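Local coordinates for protein LEC-6 (Caenorhabditis elegans, PDB 3VV1) that binds galactose- and fucose-containing saccharides, preferring those with fucose, and is a member of the galectin family, at residues F61-R66 with L73-R78. Residues are numbered along the deposited sequence; the frame is centred on the assembly and turned at random.
With GAL (beta-D-galactopyranose), chain C; FUC (alpha-L-fucopyranose), chain B.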
# COMPACT_ATOMS: atom_id res chain seq x y z
N PHE A 61 -11.15 5.40 -22.51
CA PHE A 61 -10.71 4.74 -21.30
C PHE A 61 -11.22 5.59 -20.16
O PHE A 61 -11.55 6.79 -20.31
CB PHE A 61 -9.16 4.55 -21.22
CG PHE A 61 -8.35 5.83 -21.01
CD1 PHE A 61 -8.11 6.33 -19.75
CD2 PHE A 61 -7.78 6.47 -22.13
CE1 PHE A 61 -7.30 7.47 -19.58
CE2 PHE A 61 -7.00 7.64 -21.97
CZ PHE A 61 -6.76 8.13 -20.68
N HIS A 62 -11.29 4.99 -18.99
CA HIS A 62 -11.71 5.81 -17.83
C HIS A 62 -11.01 5.39 -16.57
O HIS A 62 -10.51 4.26 -16.46
CB HIS A 62 -13.25 5.82 -17.65
CG HIS A 62 -13.83 4.49 -17.36
ND1 HIS A 62 -14.32 3.68 -18.34
CD2 HIS A 62 -13.97 3.80 -16.17
CE1 HIS A 62 -14.80 2.57 -17.78
NE2 HIS A 62 -14.57 2.62 -16.46
N ILE A 63 -11.00 6.34 -15.60
CA ILE A 63 -10.59 6.06 -14.22
C ILE A 63 -11.82 6.35 -13.38
O ILE A 63 -12.39 7.43 -13.50
CB ILE A 63 -9.44 6.99 -13.81
CG1 ILE A 63 -8.11 6.66 -14.50
CG2 ILE A 63 -9.22 6.84 -12.32
CD1 ILE A 63 -7.88 7.25 -15.83
N ASN A 64 -12.22 5.40 -12.54
CA ASN A 64 -13.29 5.63 -11.52
C ASN A 64 -12.72 5.66 -10.12
O ASN A 64 -11.96 4.74 -9.76
CB ASN A 64 -14.35 4.53 -11.56
CG ASN A 64 -15.22 4.59 -12.79
OD1 ASN A 64 -15.45 5.66 -13.36
ND2 ASN A 64 -15.66 3.43 -13.25
N LEU A 65 -13.08 6.69 -9.35
CA LEU A 65 -12.79 6.70 -7.90
C LEU A 65 -14.12 6.37 -7.25
O LEU A 65 -15.07 7.18 -7.35
CB LEU A 65 -12.28 8.09 -7.47
CG LEU A 65 -11.11 8.67 -8.27
CD1 LEU A 65 -10.74 10.08 -7.77
CD2 LEU A 65 -9.89 7.74 -8.26
N ARG A 66 -14.24 5.16 -6.72
CA ARG A 66 -15.57 4.59 -6.35
C ARG A 66 -15.64 4.46 -4.83
O ARG A 66 -14.65 4.00 -4.21
CB ARG A 66 -15.75 3.12 -6.86
CG ARG A 66 -15.72 3.05 -8.35
CD ARG A 66 -15.98 1.61 -8.76
NE ARG A 66 -17.38 1.56 -8.70
CZ ARG A 66 -18.21 1.39 -9.73
NH1 ARG A 66 -17.81 1.20 -10.98
NH2 ARG A 66 -19.47 1.44 -9.47
N LEU A 73 -15.86 10.10 -8.82
CA LEU A 73 -15.41 10.69 -10.07
C LEU A 73 -15.17 9.65 -11.11
O LEU A 73 -14.46 8.65 -10.87
CB LEU A 73 -14.11 11.48 -9.84
CG LEU A 73 -13.42 11.98 -11.12
CD1 LEU A 73 -14.26 12.97 -11.95
CD2 LEU A 73 -12.11 12.64 -10.77
N HIS A 74 -15.82 9.84 -12.28
CA HIS A 74 -15.58 9.02 -13.46
C HIS A 74 -14.91 9.99 -14.40
O HIS A 74 -15.52 10.97 -14.83
CB HIS A 74 -16.96 8.56 -13.98
CG HIS A 74 -16.95 7.97 -15.39
ND1 HIS A 74 -16.57 6.69 -15.62
CD2 HIS A 74 -17.38 8.48 -16.61
CE1 HIS A 74 -16.75 6.37 -16.93
NE2 HIS A 74 -17.23 7.49 -17.55
N PHE A 75 -13.65 9.73 -14.72
CA PHE A 75 -12.84 10.58 -15.62
C PHE A 75 -12.71 9.80 -16.93
O PHE A 75 -12.10 8.72 -16.95
CB PHE A 75 -11.47 10.81 -14.95
CG PHE A 75 -10.47 11.49 -15.85
CD1 PHE A 75 -10.35 12.89 -15.85
CD2 PHE A 75 -9.61 10.74 -16.71
CE1 PHE A 75 -9.43 13.55 -16.65
CE2 PHE A 75 -8.69 11.44 -17.53
CZ PHE A 75 -8.58 12.81 -17.48
N ASN A 76 -13.34 10.27 -18.00
CA ASN A 76 -13.46 9.42 -19.23
C ASN A 76 -12.83 10.16 -20.41
O ASN A 76 -13.34 11.18 -20.86
CB ASN A 76 -14.94 9.21 -19.45
CG ASN A 76 -15.29 8.14 -20.52
OD1 ASN A 76 -16.42 8.13 -21.00
ND2 ASN A 76 -14.38 7.19 -20.83
N ALA A 77 -11.72 9.66 -20.88
CA ALA A 77 -11.11 10.16 -22.10
C ALA A 77 -11.82 9.51 -23.29
O ALA A 77 -11.90 8.30 -23.36
CB ALA A 77 -9.61 9.76 -22.10
N ARG A 78 -12.28 10.32 -24.24
CA ARG A 78 -13.05 9.83 -25.39
C ARG A 78 -12.37 10.29 -26.69
O ARG A 78 -12.48 11.46 -27.10
CB ARG A 78 -14.50 10.38 -25.31
CG ARG A 78 -15.21 9.98 -24.02
CD ARG A 78 -16.65 10.45 -24.09
NE ARG A 78 -17.40 9.97 -22.93
CZ ARG A 78 -18.71 10.16 -22.77
NH1 ARG A 78 -19.41 10.86 -23.69
NH2 ARG A 78 -19.34 9.66 -21.71
C1 GAL C . -22.30 7.79 -20.85
C2 GAL C . -21.33 6.58 -21.02
C3 GAL C . -20.87 6.11 -19.69
C4 GAL C . -20.29 7.30 -18.90
C5 GAL C . -21.34 8.42 -18.86
C6 GAL C . -20.83 9.65 -18.06
O2 GAL C . -22.02 5.55 -21.67
O3 GAL C . -19.80 5.14 -19.86
O4 GAL C . -19.07 7.76 -19.53
O5 GAL C . -21.65 8.84 -20.14
O6 GAL C . -21.85 10.66 -18.06
C1 FUC B . -23.34 9.05 -25.21
C2 FUC B . -22.47 10.18 -24.49
C3 FUC B . -23.08 10.58 -23.11
C4 FUC B . -23.64 9.38 -22.30
C5 FUC B . -24.87 8.79 -23.01
C6 FUC B . -25.32 7.61 -22.16
O1 FUC B . -23.72 9.44 -26.52
O2 FUC B . -22.05 11.38 -25.37
O3 FUC B . -22.01 11.13 -22.43
O4 FUC B . -22.58 8.31 -22.14
O5 FUC B . -24.43 8.34 -24.35
O HOH W 1 -14.18 4.14 -21.03
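The imidazole of His62 has the His74 ring over one face, CE1 of His74 lying 3.5 Å from CG of His62, and the two rings meet obliquely with planes at 43°. A water lies in the plane of the His62 ring, bonded to ND1. Ala77 CB sits over a face of the Phe61 ring, 3.7 Å from its centroid, a CH-pi contact, and Ile63 CD1 lies in plane at that ring's edge. The edge of His74 is used at two points: ND1 donates in the ring plane to a lone pair of Asn64 OD1 (2.7 Å), while NE2 shares a hydrogen bond with galactose O4. The first bond is consistent with Asn64, a second-shell residue, holding the ring so that NE2 meets the sugar; Asn64 ND2 is itself bonded to Glu146. These strands form an antiparallel hairpin in the galectin beta-sandwich, and one face of it, with His74, Asn76 and Arg78, lines the sugar pocket. With CG of Asn76 anti to the backbone N (chi1 -169°), its amide reaches across to the neighbouring strand: ND2 meets Phe61 O at 2.9 Å from above the carbonyl plane, and that oxygen also accepts from Ala77 N. Asn76 OD1 accepts from Arg78 NE; NH2 of the same guanidinium donates to galactose O4 and, with NH1, to fucose O3.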